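Side-chain contacts in membrane protein (Acinetobacter baumannii AB307-0294, PDB 5DL5), which probably forms an outer-membrane beta-barrel channel of the OprD porin family through which small solutes, perhaps including antibiotics, enter the cell: residues Q93-H98 with D105-G110; G112-R117 with V123-Q128; L135-N138 with P144-F147; T168-S173 with Q308-F313. All blocks are in the same frame, centred on the assembly; numbering follows the deposited sequence.

Contact 1. Residues Q93-H98 with D105-G110; sequences QMIPKH and DHWARG. With C8E ((hydroxyethyloxy)tri(ethyloxy)octane), chain C; C8E ((hydroxyethyloxy)tri(ethyloxy)octane), chain B; PO4 (phosphate ion), chain E.
Pro96 stands across the indole of Trp107, its CD and CG set down on one face, and this packing is the tight part of the contact. Its CD sits over that face, 3.5 Å from the centroid of the five-membered ring and 16° off the ring normal, a CH-pi contact; the nearest ring atom to Pro96 CD is Trp107 CE2 at 3.4 Å. Pro96 CG covers the CG and CD1 end of the same ring. Farther along, the branch methyl CG2 of Ile95 meets the benzo end, with CG2 to Trp107 CH2 at 3.7 Å, and the Ile95 side chain crosses the indole at about a right angle. Trp107 CG stands between its own backbone N and carbonyl carbon (chi1 54°), which turns the ring broadside to the loop. No hydrogen bond joins the two segments directly.

The other side is looser and polar. A phosphate, probably from the crystallisation liquor, bridges the last residue of 93-98 and the first of 105-110: its O3 accepts from His98 NE2 at 2.8 Å, near the imidazole plane, and from Asp105 N at 3.0 Å. Phosphate O4 lies over one face of His106, whose ND1 donates at the ring edge to detergent O9 (3.2 Å). Ala108 CB touches C8 of the same detergent, consistent with a lipid-facing barrel surface.

Trp107 and Arg109 occupy the inward side of strand 106-118, which is bonded through its backbone to strand 70-83. Met94 and Ile95 also touch strand 50-62, so the loop 93-98 is packed against the inner wall of the barrel.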
loop_
_atom_site.group_PDB
_atom_site.type_symbol
_atom_site.label_atom_id
_atom_site.label_comp_id
_atom_site.label_asym_id
_atom_site.label_seq_id
_atom_site.Cartn_x
_atom_site.Cartn_y
_atom_site.Cartn_z
ATOM N N GLN A 93 -6.013 11.282 -2.978
ATOM C CA GLN A 93 -4.615 11.365 -2.674
ATOM C C GLN A 93 -3.655 11.459 -3.862
ATOM O O GLN A 93 -2.507 11.069 -3.730
ATOM C CB GLN A 93 -4.216 10.196 -1.705
ATOM C CG GLN A 93 -4.948 10.284 -0.423
ATOM C CD GLN A 93 -6.442 9.921 -0.452
ATOM O OE1 GLN A 93 -6.933 8.905 -1.060
ATOM N NE2 GLN A 93 -7.196 10.825 0.161
ATOM N N MET A 94 -4.118 12.068 -4.963
ATOM C CA MET A 94 -3.343 12.255 -6.203
ATOM C C MET A 94 -2.556 13.581 -6.241
ATOM O O MET A 94 -1.392 13.594 -6.675
ATOM C CB MET A 94 -4.290 12.233 -7.383
ATOM C CG MET A 94 -4.856 10.874 -7.715
ATOM S SD MET A 94 -3.636 9.738 -8.502
ATOM C CE MET A 94 -3.565 10.352 -10.183
ATOM N N ILE A 95 -3.151 14.651 -5.704
ATOM C CA ILE A 95 -2.629 16.005 -5.862
ATOM C C ILE A 95 -2.840 16.785 -4.573
ATOM O O ILE A 95 -3.974 16.862 -4.111
ATOM C CB ILE A 95 -3.323 16.746 -7.068
ATOM C CG1 ILE A 95 -3.012 15.978 -8.371
ATOM C CG2 ILE A 95 -2.778 18.124 -7.195
ATOM C CD1 ILE A 95 -3.884 16.513 -9.539
ATOM N N PRO A 96 -1.793 17.433 -4.044
ATOM C CA PRO A 96 -2.017 18.332 -2.910
ATOM C C PRO A 96 -3.026 19.429 -3.224
ATOM O O PRO A 96 -3.017 19.938 -4.359
ATOM C CB PRO A 96 -0.659 18.976 -2.678
ATOM C CG PRO A 96 0.340 18.040 -3.320
ATOM C CD PRO A 96 -0.364 17.352 -4.459
ATOM N N LYS A 97 -3.730 19.886 -2.197
ATOM C CA LYS A 97 -4.802 20.854 -2.310
ATOM C C LYS A 97 -4.537 22.012 -1.353
ATOM O O LYS A 97 -3.893 21.835 -0.296
ATOM C CB LYS A 97 -6.192 20.198 -2.067
ATOM C CG LYS A 97 -6.644 19.389 -3.279
ATOM C CD LYS A 97 -8.111 18.983 -3.282
ATOM C CE LYS A 97 -8.268 17.636 -2.651
ATOM N NZ LYS A 97 -9.628 17.151 -2.849
ATOM N N HIS A 98 -4.843 23.235 -1.807
ATOM C CA HIS A 98 -4.732 24.413 -0.992
ATOM C C HIS A 98 -5.952 24.418 -0.087
ATOM O O HIS A 98 -6.915 23.664 -0.304
ATOM C CB HIS A 98 -4.793 25.670 -1.854
ATOM C CG HIS A 98 -3.605 25.874 -2.742
ATOM N ND1 HIS A 98 -2.413 26.373 -2.279
ATOM C CD2 HIS A 98 -3.434 25.673 -4.076
ATOM C CE1 HIS A 98 -1.563 26.516 -3.289
ATOM N NE2 HIS A 98 -2.157 26.088 -4.394
ATOM N N ASP A 105 -0.409 23.638 -8.209
ATOM C CA ASP A 105 0.028 23.602 -9.627
ATOM C C ASP A 105 1.244 22.619 -9.727
ATOM O O ASP A 105 1.402 21.944 -10.702
ATOM C CB ASP A 105 0.545 24.958 -10.054
ATOM C CG ASP A 105 0.736 25.005 -11.568
ATOM O OD1 ASP A 105 -0.187 24.557 -12.312
ATOM O OD2 ASP A 105 1.844 25.378 -12.017
ATOM N N HIS A 106 2.184 22.701 -8.809
ATOM C CA HIS A 106 3.421 21.924 -8.857
ATOM C C HIS A 106 3.885 21.737 -7.394
ATOM O O HIS A 106 3.484 22.501 -6.523
ATOM C CB HIS A 106 4.563 22.522 -9.708
ATOM C CG HIS A 106 4.882 23.977 -9.401
ATOM N ND1 HIS A 106 5.793 24.372 -8.422
ATOM C CD2 HIS A 106 4.356 25.113 -9.886
ATOM C CE1 HIS A 106 5.804 25.693 -8.334
ATOM N NE2 HIS A 106 4.996 26.168 -9.258
ATOM N N TRP A 107 4.590 20.654 -7.128
ATOM C CA TRP A 107 5.079 20.420 -5.814
ATOM C C TRP A 107 6.281 19.487 -5.845
ATOM O O TRP A 107 6.486 18.693 -6.757
ATOM C CB TRP A 107 3.966 19.733 -4.917
ATOM C CG TRP A 107 3.336 18.438 -5.464
ATOM C CD1 TRP A 107 3.549 17.177 -5.019
ATOM C CD2 TRP A 107 2.373 18.306 -6.579
ATOM N NE1 TRP A 107 2.792 16.235 -5.789
ATOM C CE2 TRP A 107 2.089 16.935 -6.750
ATOM C CE3 TRP A 107 1.721 19.220 -7.397
ATOM C CZ2 TRP A 107 1.191 16.484 -7.729
ATOM C CZ3 TRP A 107 0.856 18.774 -8.356
ATOM C CH2 TRP A 107 0.585 17.428 -8.509
ATOM N N ALA A 108 6.970 19.511 -4.733
ATOM C CA ALA A 108 8.197 18.806 -4.520
ATOM C C ALA A 108 8.247 18.309 -3.070
ATOM O O ALA A 108 7.832 19.022 -2.128
ATOM C CB ALA A 108 9.395 19.719 -4.839
ATOM N N ARG A 109 8.793 17.111 -2.916
ATOM C CA ARG A 109 8.832 16.405 -1.628
ATOM C C ARG A 109 10.079 15.489 -1.588
ATOM O O ARG A 109 10.580 15.098 -2.624
ATOM C CB ARG A 109 7.621 15.538 -1.414
ATOM C CG ARG A 109 6.233 16.167 -1.576
ATOM C CD ARG A 109 5.176 15.170 -1.923
ATOM N NE ARG A 109 4.916 14.108 -0.967
ATOM C CZ ARG A 109 5.360 12.879 -1.057
ATOM N NH1 ARG A 109 6.075 12.474 -2.090
ATOM N NH2 ARG A 109 5.067 12.013 -0.078
ATOM N N GLY A 110 10.620 15.231 -0.381
ATOM C CA GLY A 110 11.500 14.090 -0.092
ATOM C C GLY A 110 12.593 14.526 0.907
ATOM O O GLY A 110 12.386 15.459 1.634
HETATM C C8 C8E C . 8.167 22.405 -6.211
HETATM O O9 C8E C . 8.208 22.422 -7.635
HETATM C C10 C8E C . 8.126 21.148 -8.315
HETATM C C11 C8E C . 8.528 21.268 -9.779
HETATM O O12 C8E C . 8.668 19.981 -10.403
HETATM C C13 C8E C . 9.923 19.768 -11.076
HETATM C C14 C8E C . 9.965 18.471 -11.893
HETATM O O15 C8E C . 8.762 18.376 -12.630
HETATM C C16 C8E C . 8.309 17.061 -12.981
HETATM C C17 C8E C . 9.244 16.450 -13.984
HETATM O O18 C8E C . 8.510 15.487 -14.755
HETATM C C19 C8E C . 8.163 16.026 -16.039
HETATM C C20 C8E C . 8.900 15.364 -17.141
HETATM O O21 C8E C . 8.181 15.755 -18.307
HETATM C C6 C8E B . -8.732 14.798 0.709
HETATM C C7 C8E B . -9.000 14.323 -0.748
HETATM C C8 C8E B . -10.449 13.888 -1.073
HETATM O O9 C8E B . -10.566 12.778 -2.035
HETATM C C10 C8E B . -11.282 11.730 -1.391
HETATM C C11 C8E B . -10.314 10.859 -0.571
HETATM O O12 C8E B . -10.849 9.578 -0.321
HETATM C C13 C8E B . -11.109 8.739 -1.455
HETATM C C14 C8E B . -9.946 7.819 -1.717
HETATM O O15 C8E B . -10.301 6.447 -1.862
HETATM C C16 C8E B . -11.044 5.804 -0.816
HETATM C C17 C8E B . -10.544 4.361 -0.831
HETATM O O18 C8E B . -10.125 4.095 -2.204
HETATM C C19 C8E B . -8.968 3.258 -2.333
HETATM C C20 C8E B . -8.749 2.957 -3.806
HETATM O O21 C8E B . -7.800 1.906 -4.150
HETATM P P PO4 E . 1.061 26.740 -6.500
HETATM O O1 PO4 E . 1.297 27.225 -5.072
HETATM O O2 PO4 E . 1.214 27.870 -7.536
HETATM O O3 PO4 E . -0.384 26.230 -6.605
HETATM O O4 PO4 E . 2.080 25.643 -6.840
#

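Contact 2. Residues G112-R117 with V123-Q128; sequences GSVKAR and VRYGTQ
Gly112 to Ala116 pair with Val123 to Thr127 as an antiparallel hairpin, the axes of strands 112-117 and 123-125 approaching to 4.7 Å at 159°, with Val114-Tyr125 and Ala116-Val123 as hydrogen-bonded pairs. Beyond them Thr127 N donates to Gly112 O (2.8 Å) from above the carbonyl plane, at the corner where the chain leaves the sheet. Gly126, opposite Ser113, has its CA close against Gly112 O.

On the face of Lys115 and Arg124 the two long side chains run side by side. Arg124 bends at chi3 (-60°), bringing NH1 to Ser113 OG at 3.0 Å, with the hydroxyl in the guanidinium plane. One water joins Ser113 OG to Thr127 O. Lys115 CD packs obliquely on the guanidinium, and Lys115 NZ, 4.0 Å from Arg124 NH2, forms a salt bridge with Glu62, as does Arg124 NH1, so that the two cations gather round one carboxylate. The other face carries Val114 and Tyr125 on the surface, Val114 CG2 lying 4.2 Å from Tyr125 CB.

Strand 70-83 flanks the hairpin through backbone bonds to Ser113, Lys115 and Arg117, and strand 150-157 flanks it at Arg124.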
loop_
_atom_site.group_PDB
_atom_site.type_symbol
_atom_site.label_atom_id
_atom_site.label_comp_id
_atom_site.label_asym_id
_atom_site.label_seq_id
_atom_site.Cartn_x
_atom_site.Cartn_y
_atom_site.Cartn_z
ATOM N N GLY A 112 16.696 12.999 2.645
ATOM C CA GLY A 112 17.920 12.142 2.604
ATOM C C GLY A 112 17.940 11.262 3.831
ATOM O O GLY A 112 17.095 11.390 4.828
ATOM N N SER A 113 18.900 10.329 3.753
ATOM C CA SER A 113 19.235 9.473 4.844
ATOM C C SER A 113 20.711 9.178 4.862
ATOM O O SER A 113 21.475 9.426 3.845
ATOM C CB SER A 113 18.419 8.176 4.778
ATOM O OG SER A 113 18.621 7.458 3.562
ATOM N N VAL A 114 21.142 8.759 6.043
ATOM C CA VAL A 114 22.460 8.210 6.218
ATOM C C VAL A 114 22.329 6.757 6.646
ATOM O O VAL A 114 21.332 6.414 7.250
ATOM C CB VAL A 114 23.345 9.042 7.197
ATOM C CG1 VAL A 114 23.611 10.382 6.565
ATOM C CG2 VAL A 114 22.732 9.161 8.607
ATOM N N LYS A 115 23.332 5.921 6.330
ATOM C CA LYS A 115 23.231 4.508 6.605
ATOM C C LYS A 115 24.546 3.950 6.978
ATOM O O LYS A 115 25.569 4.548 6.657
ATOM C CB LYS A 115 22.687 3.755 5.367
ATOM C CG LYS A 115 23.377 3.943 4.090
ATOM C CD LYS A 115 22.617 3.362 2.904
ATOM C CE LYS A 115 23.535 3.435 1.700
ATOM N NZ LYS A 115 22.816 3.114 0.445
ATOM N N ALA A 116 24.518 2.923 7.804
ATOM C CA ALA A 116 25.666 2.276 8.317
ATOM C C ALA A 116 25.442 0.795 8.271
ATOM O O ALA A 116 24.290 0.358 8.373
ATOM C CB ALA A 116 25.960 2.771 9.740
ATOM N N ARG A 117 26.503 0.044 8.003
ATOM C CA ARG A 117 26.382 -1.394 7.825
ATOM C C ARG A 117 27.504 -2.126 8.522
ATOM O O ARG A 117 28.653 -1.754 8.361
ATOM C CB ARG A 117 26.292 -1.795 6.344
ATOM C CG ARG A 117 25.950 -3.292 6.148
ATOM C CD ARG A 117 25.789 -3.675 4.697
ATOM N NE ARG A 117 27.022 -3.371 3.941
ATOM C CZ ARG A 117 27.075 -3.294 2.621
ATOM N NH1 ARG A 117 25.999 -3.558 1.899
ATOM N NH2 ARG A 117 28.168 -2.969 2.008
ATOM N N VAL A 123 21.560 -0.031 9.334
ATOM C CA VAL A 123 20.733 0.962 10.004
ATOM C C VAL A 123 20.617 2.168 9.088
ATOM O O VAL A 123 21.593 2.677 8.558
ATOM C CB VAL A 123 21.279 1.387 11.395
ATOM C CG1 VAL A 123 20.293 2.333 12.126
ATOM C CG2 VAL A 123 21.525 0.150 12.281
ATOM N N ARG A 124 19.412 2.622 8.838
ATOM C CA ARG A 124 19.178 3.808 8.029
ATOM C C ARG A 124 18.400 4.836 8.842
ATOM O O ARG A 124 17.307 4.534 9.368
ATOM C CB ARG A 124 18.446 3.407 6.813
ATOM C CG ARG A 124 18.068 4.534 5.905
ATOM C CD ARG A 124 17.256 4.062 4.734
ATOM N NE ARG A 124 17.872 3.088 3.844
ATOM C CZ ARG A 124 18.651 3.415 2.802
ATOM N NH1 ARG A 124 19.060 4.695 2.589
ATOM N NH2 ARG A 124 19.138 2.458 2.008
ATOM N N TYR A 125 18.912 6.053 8.863
ATOM C CA TYR A 125 18.314 7.146 9.549
ATOM C C TYR A 125 17.982 8.290 8.546
ATOM O O TYR A 125 18.873 8.807 7.849
ATOM C CB TYR A 125 19.320 7.655 10.559
ATOM C CG TYR A 125 18.771 8.906 11.211
ATOM C CD1 TYR A 125 17.520 8.894 11.859
ATOM C CD2 TYR A 125 19.496 10.072 11.223
ATOM C CE1 TYR A 125 17.011 10.025 12.473
ATOM C CE2 TYR A 125 19.009 11.211 11.850
ATOM C CZ TYR A 125 17.777 11.158 12.474
ATOM O OH TYR A 125 17.311 12.241 13.109
ATOM N N GLY A 126 16.721 8.677 8.504
ATOM C CA GLY A 126 16.253 9.729 7.709
ATOM C C GLY A 126 15.006 9.372 6.933
ATOM O O GLY A 126 14.187 8.590 7.386
ATOM N N THR A 127 14.838 10.026 5.787
ATOM C CA THR A 127 13.664 9.907 4.958
ATOM C C THR A 127 13.698 8.674 4.112
ATOM O O THR A 127 14.690 8.451 3.429
ATOM C CB THR A 127 13.540 11.119 4.030
ATOM O OG1 THR A 127 13.557 12.231 4.873
ATOM C CG2 THR A 127 12.090 11.242 3.443
ATOM N N GLN A 128 12.603 7.886 4.129
ATOM C CA GLN A 128 12.607 6.634 3.439
ATOM C C GLN A 128 11.247 6.109 3.094
ATOM O O GLN A 128 10.241 6.515 3.674
ATOM C CB GLN A 128 13.431 5.561 4.234
ATOM C CG GLN A 128 12.983 5.440 5.690
ATOM C CD GLN A 128 13.988 4.741 6.586
ATOM O OE1 GLN A 128 14.173 3.556 6.502
ATOM N NE2 GLN A 128 14.605 5.471 7.461
HETATM O O HOH W 1 16.822 8.472 1.628
HETATM O O HOH W 2 21.358 1.141 0.407
#

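Contact 3. Residues L135-N138 with P144-F147; sequences LASN and PEYF
Ser137 and Asn138 grip Glu145 in a buried, mainly polar contact between two pieces of chain near the centre of the molecule, where the segment after strand 131-132 folds back beside the start of strand 146-148. The pieces run roughly antiparallel, 151° apart end to end. Asn138 and Glu145 hold each other by two bonds. Asn138 N donates almost straight (173°) to the anti lone pair of Glu145 OE1 at 2.8 Å, while Glu145 N donates to a lone pair of Asn138 O at 3.1 Å. The Glu145 chain is extended, with CG anti to the backbone N (chi1 175°), and so reaches along the opposing backbone. Ser137 OG donates to Glu145 O at 2.7 Å from well above the carbonyl plane. The same hydroxyl sits at the edge of the Phe147 ring, OG to CD2 3.5 Å, and also bonds Leu130.

Apolar packing takes over at the other end. Leu135 CG stands over one face of Phe147, 4.3 Å from the ring centroid, in a CH-pi contact, with CD1 also against the CE1 and CZ end of the ring.

Around this core, Glu145 OE1 has a second donor in Phe313 N, and Asn138 ND2 binds Ser173. Leu135 and Phe147 both press on Phe167 of strand 160-171, while Tyr146 turns to strand 70-83, touching Val77 and bonding Asp79.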
loop_
_atom_site.group_PDB
_atom_site.type_symbol
_atom_site.label_atom_id
_atom_site.label_comp_id
_atom_site.label_asym_id
_atom_site.label_seq_id
_atom_site.Cartn_x
_atom_site.Cartn_y
_atom_site.Cartn_z
ATOM N N LEU A 135 3.153 -1.043 8.334
ATOM C CA LEU A 135 3.441 0.376 8.132
ATOM C C LEU A 135 4.012 0.611 6.757
ATOM O O LEU A 135 5.203 0.590 6.616
ATOM C CB LEU A 135 4.488 0.861 9.163
ATOM C CG LEU A 135 4.658 2.385 9.261
ATOM C CD1 LEU A 135 3.434 2.945 9.933
ATOM C CD2 LEU A 135 5.857 2.770 10.094
ATOM N N ALA A 136 3.145 0.653 5.745
ATOM C CA ALA A 136 3.570 0.568 4.373
ATOM C C ALA A 136 3.243 1.937 3.659
ATOM O O ALA A 136 2.072 2.448 3.711
ATOM C CB ALA A 136 2.860 -0.593 3.668
ATOM N N SER A 137 4.259 2.449 3.005
ATOM C CA SER A 137 4.120 3.617 2.145
ATOM C C SER A 137 3.220 3.376 0.983
ATOM O O SER A 137 3.356 2.401 0.211
ATOM C CB SER A 137 5.503 4.037 1.629
ATOM O OG SER A 137 6.191 4.634 2.693
ATOM N N ASN A 138 2.301 4.262 0.830
ATOM C CA ASN A 138 1.635 4.426 -0.505
ATOM C C ASN A 138 2.595 4.429 -1.678
ATOM O O ASN A 138 3.522 5.221 -1.739
ATOM C CB ASN A 138 0.920 5.794 -0.624
ATOM C CG ASN A 138 -0.052 5.854 -1.835
ATOM O OD1 ASN A 138 -0.561 4.822 -2.319
ATOM N ND2 ASN A 138 -0.300 7.044 -2.321
ATOM N N PRO A 144 5.498 8.457 -3.850
ATOM C CA PRO A 144 5.497 7.610 -2.621
ATOM C C PRO A 144 5.326 8.378 -1.384
ATOM O O PRO A 144 5.657 9.554 -1.256
ATOM C CB PRO A 144 6.822 6.822 -2.694
ATOM C CG PRO A 144 7.654 7.510 -3.788
ATOM C CD PRO A 144 6.800 8.485 -4.542
ATOM N N GLU A 145 4.705 7.723 -0.456
ATOM C CA GLU A 145 4.630 8.185 0.900
ATOM C C GLU A 145 5.982 8.001 1.602
ATOM O O GLU A 145 6.653 6.976 1.365
ATOM C CB GLU A 145 3.505 7.395 1.612
ATOM C CG GLU A 145 3.358 7.672 3.109
ATOM C CD GLU A 145 2.266 6.841 3.760
ATOM O OE1 GLU A 145 1.736 5.914 3.079
ATOM O OE2 GLU A 145 1.856 7.277 4.879
ATOM N N TYR A 146 6.415 9.023 2.363
ATOM C CA TYR A 146 7.717 8.985 3.048
ATOM C C TYR A 146 7.601 8.937 4.505
ATOM O O TYR A 146 6.832 9.677 5.107
ATOM C CB TYR A 146 8.674 10.204 2.688
ATOM C CG TYR A 146 9.005 10.300 1.180
ATOM C CD1 TYR A 146 9.603 9.270 0.536
ATOM C CD2 TYR A 146 8.654 11.407 0.395
ATOM C CE1 TYR A 146 9.905 9.305 -0.797
ATOM C CE2 TYR A 146 8.984 11.489 -0.981
ATOM C CZ TYR A 146 9.573 10.406 -1.569
ATOM O OH TYR A 146 9.969 10.320 -2.899
ATOM N N PHE A 147 8.438 8.124 5.127
ATOM C CA PHE A 147 8.546 8.151 6.603
ATOM C C PHE A 147 9.944 8.653 7.032
ATOM O O PHE A 147 10.861 8.418 6.325
ATOM C CB PHE A 147 8.280 6.764 7.125
ATOM C CG PHE A 147 6.815 6.373 7.116
ATOM C CD1 PHE A 147 5.959 6.716 8.200
ATOM C CD2 PHE A 147 6.304 5.681 6.056
ATOM C CE1 PHE A 147 4.655 6.264 8.230
ATOM C CE2 PHE A 147 4.972 5.283 6.066
ATOM C CZ PHE A 147 4.148 5.596 7.125
#

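Contact 4. Residues T168-S173 with Q308-F313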
loop_
_atom_site.group_PDB
_atom_site.type_symbol
_atom_site.label_atom_id
_atom_site.label_comp_id
_atom_site.label_asym_id
_atom_site.label_seq_id
_atom_site.Cartn_x
_atom_site.Cartn_y
_atom_site.Cartn_z
ATOM N N THR A 168 9.088 9.060 13.318
ATOM C CA THR A 168 8.421 10.199 13.909
ATOM C C THR A 168 7.794 11.161 12.887
ATOM O O THR A 168 7.222 12.156 13.292
ATOM C CB THR A 168 9.416 11.117 14.771
ATOM O OG1 THR A 168 10.509 11.376 13.920
ATOM C CG2 THR A 168 9.863 10.339 16.051
ATOM N N LYS A 169 7.919 10.897 11.602
ATOM C CA LYS A 169 7.205 11.739 10.640
ATOM C C LYS A 169 6.631 10.840 9.579
ATOM O O LYS A 169 7.257 9.825 9.228
ATOM C CB LYS A 169 8.122 12.770 9.936
ATOM C CG LYS A 169 8.735 13.841 10.971
ATOM C CD LYS A 169 9.457 14.913 10.097
ATOM C CE LYS A 169 10.021 16.021 10.968
ATOM N NZ LYS A 169 10.481 16.992 9.891
ATOM N N ASP A 170 5.501 11.268 9.046
ATOM C CA ASP A 170 4.849 10.549 7.928
ATOM C C ASP A 170 4.382 11.583 6.948
ATOM O O ASP A 170 3.695 12.474 7.323
ATOM C CB ASP A 170 3.702 9.734 8.509
ATOM C CG ASP A 170 2.798 9.082 7.409
ATOM O OD1 ASP A 170 3.236 8.915 6.281
ATOM O OD2 ASP A 170 1.642 8.804 7.710
ATOM N N GLN A 171 4.870 11.505 5.724
ATOM C CA GLN A 171 4.506 12.501 4.692
ATOM C C GLN A 171 3.780 11.773 3.516
ATOM O O GLN A 171 4.420 11.110 2.699
ATOM C CB GLN A 171 5.782 13.214 4.128
ATOM C CG GLN A 171 5.366 14.339 3.120
ATOM C CD GLN A 171 6.536 15.235 2.581
ATOM O OE1 GLN A 171 7.648 14.886 2.625
ATOM N NE2 GLN A 171 6.219 16.304 2.027
ATOM N N MET A 172 2.456 11.903 3.488
ATOM C CA MET A 172 1.664 11.185 2.507
ATOM C C MET A 172 1.809 11.855 1.128
ATOM O O MET A 172 2.311 12.997 0.998
ATOM C CB MET A 172 0.173 11.154 2.894
ATOM C CG MET A 172 -0.315 9.735 3.126
ATOM S SD MET A 172 -0.224 8.727 1.643
ATOM C CE MET A 172 -1.616 9.415 0.713
ATOM N N SER A 173 1.437 11.080 0.127
ATOM C CA SER A 173 1.692 11.462 -1.269
ATOM C C SER A 173 1.142 12.803 -1.722
ATOM O O SER A 173 1.714 13.453 -2.559
ATOM C CB SER A 173 1.051 10.349 -2.150
ATOM O OG SER A 173 1.657 9.109 -1.766
ATOM N N GLN A 308 -5.745 6.130 8.912
ATOM C CA GLN A 308 -6.387 7.281 9.493
ATOM C C GLN A 308 -5.539 7.879 10.646
ATOM O O GLN A 308 -6.004 8.793 11.287
ATOM C CB GLN A 308 -7.711 6.925 10.099
ATOM C CG GLN A 308 -8.712 6.145 9.251
ATOM C CD GLN A 308 -9.015 6.834 7.962
ATOM O OE1 GLN A 308 -8.750 6.333 6.875
ATOM N NE2 GLN A 308 -9.468 7.971 8.060
ATOM N N ASN A 309 -4.390 7.292 10.964
ATOM C CA ASN A 309 -3.586 7.737 12.158
ATOM C C ASN A 309 -2.113 7.597 11.818
ATOM O O ASN A 309 -1.361 6.901 12.560
ATOM C CB ASN A 309 -3.931 6.753 13.345
ATOM C CG ASN A 309 -5.395 6.793 13.797
ATOM O OD1 ASN A 309 -5.734 7.668 14.508
ATOM N ND2 ASN A 309 -6.240 5.860 13.365
ATOM N N ALA A 310 -1.692 8.110 10.653
ATOM C CA ALA A 310 -0.326 8.148 10.256
ATOM C C ALA A 310 0.330 6.776 10.263
ATOM O O ALA A 310 1.452 6.608 10.670
ATOM C CB ALA A 310 0.416 9.163 11.077
ATOM N N ASP A 311 -0.438 5.795 9.809
ATOM C CA ASP A 311 -0.128 4.399 9.945
ATOM C C ASP A 311 0.111 3.686 8.615
ATOM O O ASP A 311 0.065 2.475 8.599
ATOM C CB ASP A 311 -1.232 3.644 10.806
ATOM C CG ASP A 311 -2.607 3.779 10.230
ATOM O OD1 ASP A 311 -3.015 4.922 9.809
ATOM O OD2 ASP A 311 -3.342 2.751 10.138
ATOM N N GLY A 312 0.360 4.448 7.546
ATOM C CA GLY A 312 0.671 3.855 6.313
ATOM C C GLY A 312 -0.575 3.708 5.474
ATOM O O GLY A 312 -1.470 2.913 5.802
ATOM N N PHE A 313 -0.590 4.459 4.360
ATOM C CA PHE A 313 -1.658 4.364 3.410
ATOM C C PHE A 313 -1.761 3.016 2.671
ATOM O O PHE A 313 -2.727 2.733 2.063
ATOM C CB PHE A 313 -1.506 5.565 2.450
ATOM C CG PHE A 313 -2.667 5.787 1.548
ATOM C CD1 PHE A 313 -3.716 6.517 1.982
ATOM C CD2 PHE A 313 -2.700 5.240 0.306
ATOM C CE1 PHE A 313 -4.813 6.741 1.170
ATOM C CE2 PHE A 313 -3.765 5.492 -0.547
ATOM C CZ PHE A 313 -4.807 6.248 -0.106
HETATM O O HOH W 3 -0.202 7.086 6.625
#
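An inward-folded loop, 308-313, meets the end of barrel strand 160-171 here, 135 residues away in the chain, through a Met-aromatic contact and a water bridge. Met172 CE lies over one face of the Phe313 ring, offset toward the rim and 4.0 Å from its centroid. The sulfur approaches obliquely, with Met172 SD 3.5 Å from Phe313 CB. Bends at chi2 (-63°) and chi3 (-74°) fold the thioether back so that sulfur and methyl both reach the ring, and Ser173 N makes a weak hydrogen bond to the same sulfur.

Asp170 supplies the polar half. Its OD2 lies against the backbone of Ala310, 3.3 Å from Ala310 CA. The same oxygen accepts from a water at 2.7 Å, and that water accepts in turn from Gly312 N at 2.9 Å, so the carboxylate holds the loop backbone indirectly. Within the loop, Asn309 N donates to Asp311 OD1 from above the carboxylate plane, while Asp311 OD2 forms a salt bridge with Arg218.

Just before this point Thr168 and Lys169 both face Thr148, a classic beta bulge. A long loop tucked into the barrel and pinned to its wall is consistent with the pore constriction of OprD-family porins.

How the contacts relate
Contacts 3 and 4 form one interior cluster, their centres about 7 Å apart; Glu145 OE2 and Asp170 OD1 lie so close across them that a shared proton is possible. Contact 1 is also buried but nearer the wall, where a CH-pi contact of a proline with an indole face replaces the polar grip of contact 3. Contact 2, on the same strand 106-118, is the most sheet-like and partly on the surface, with backbone pairing and a charged inner face. Arg109 ties contact 1 to contacts 3 and 4: its NH2 reaches Pro144 O of contact 3 and, weakly, Met172 O of contact 4. Gln128 O of contact 2 accepts from Phe147 N of contact 3, carrying the hairpin inward.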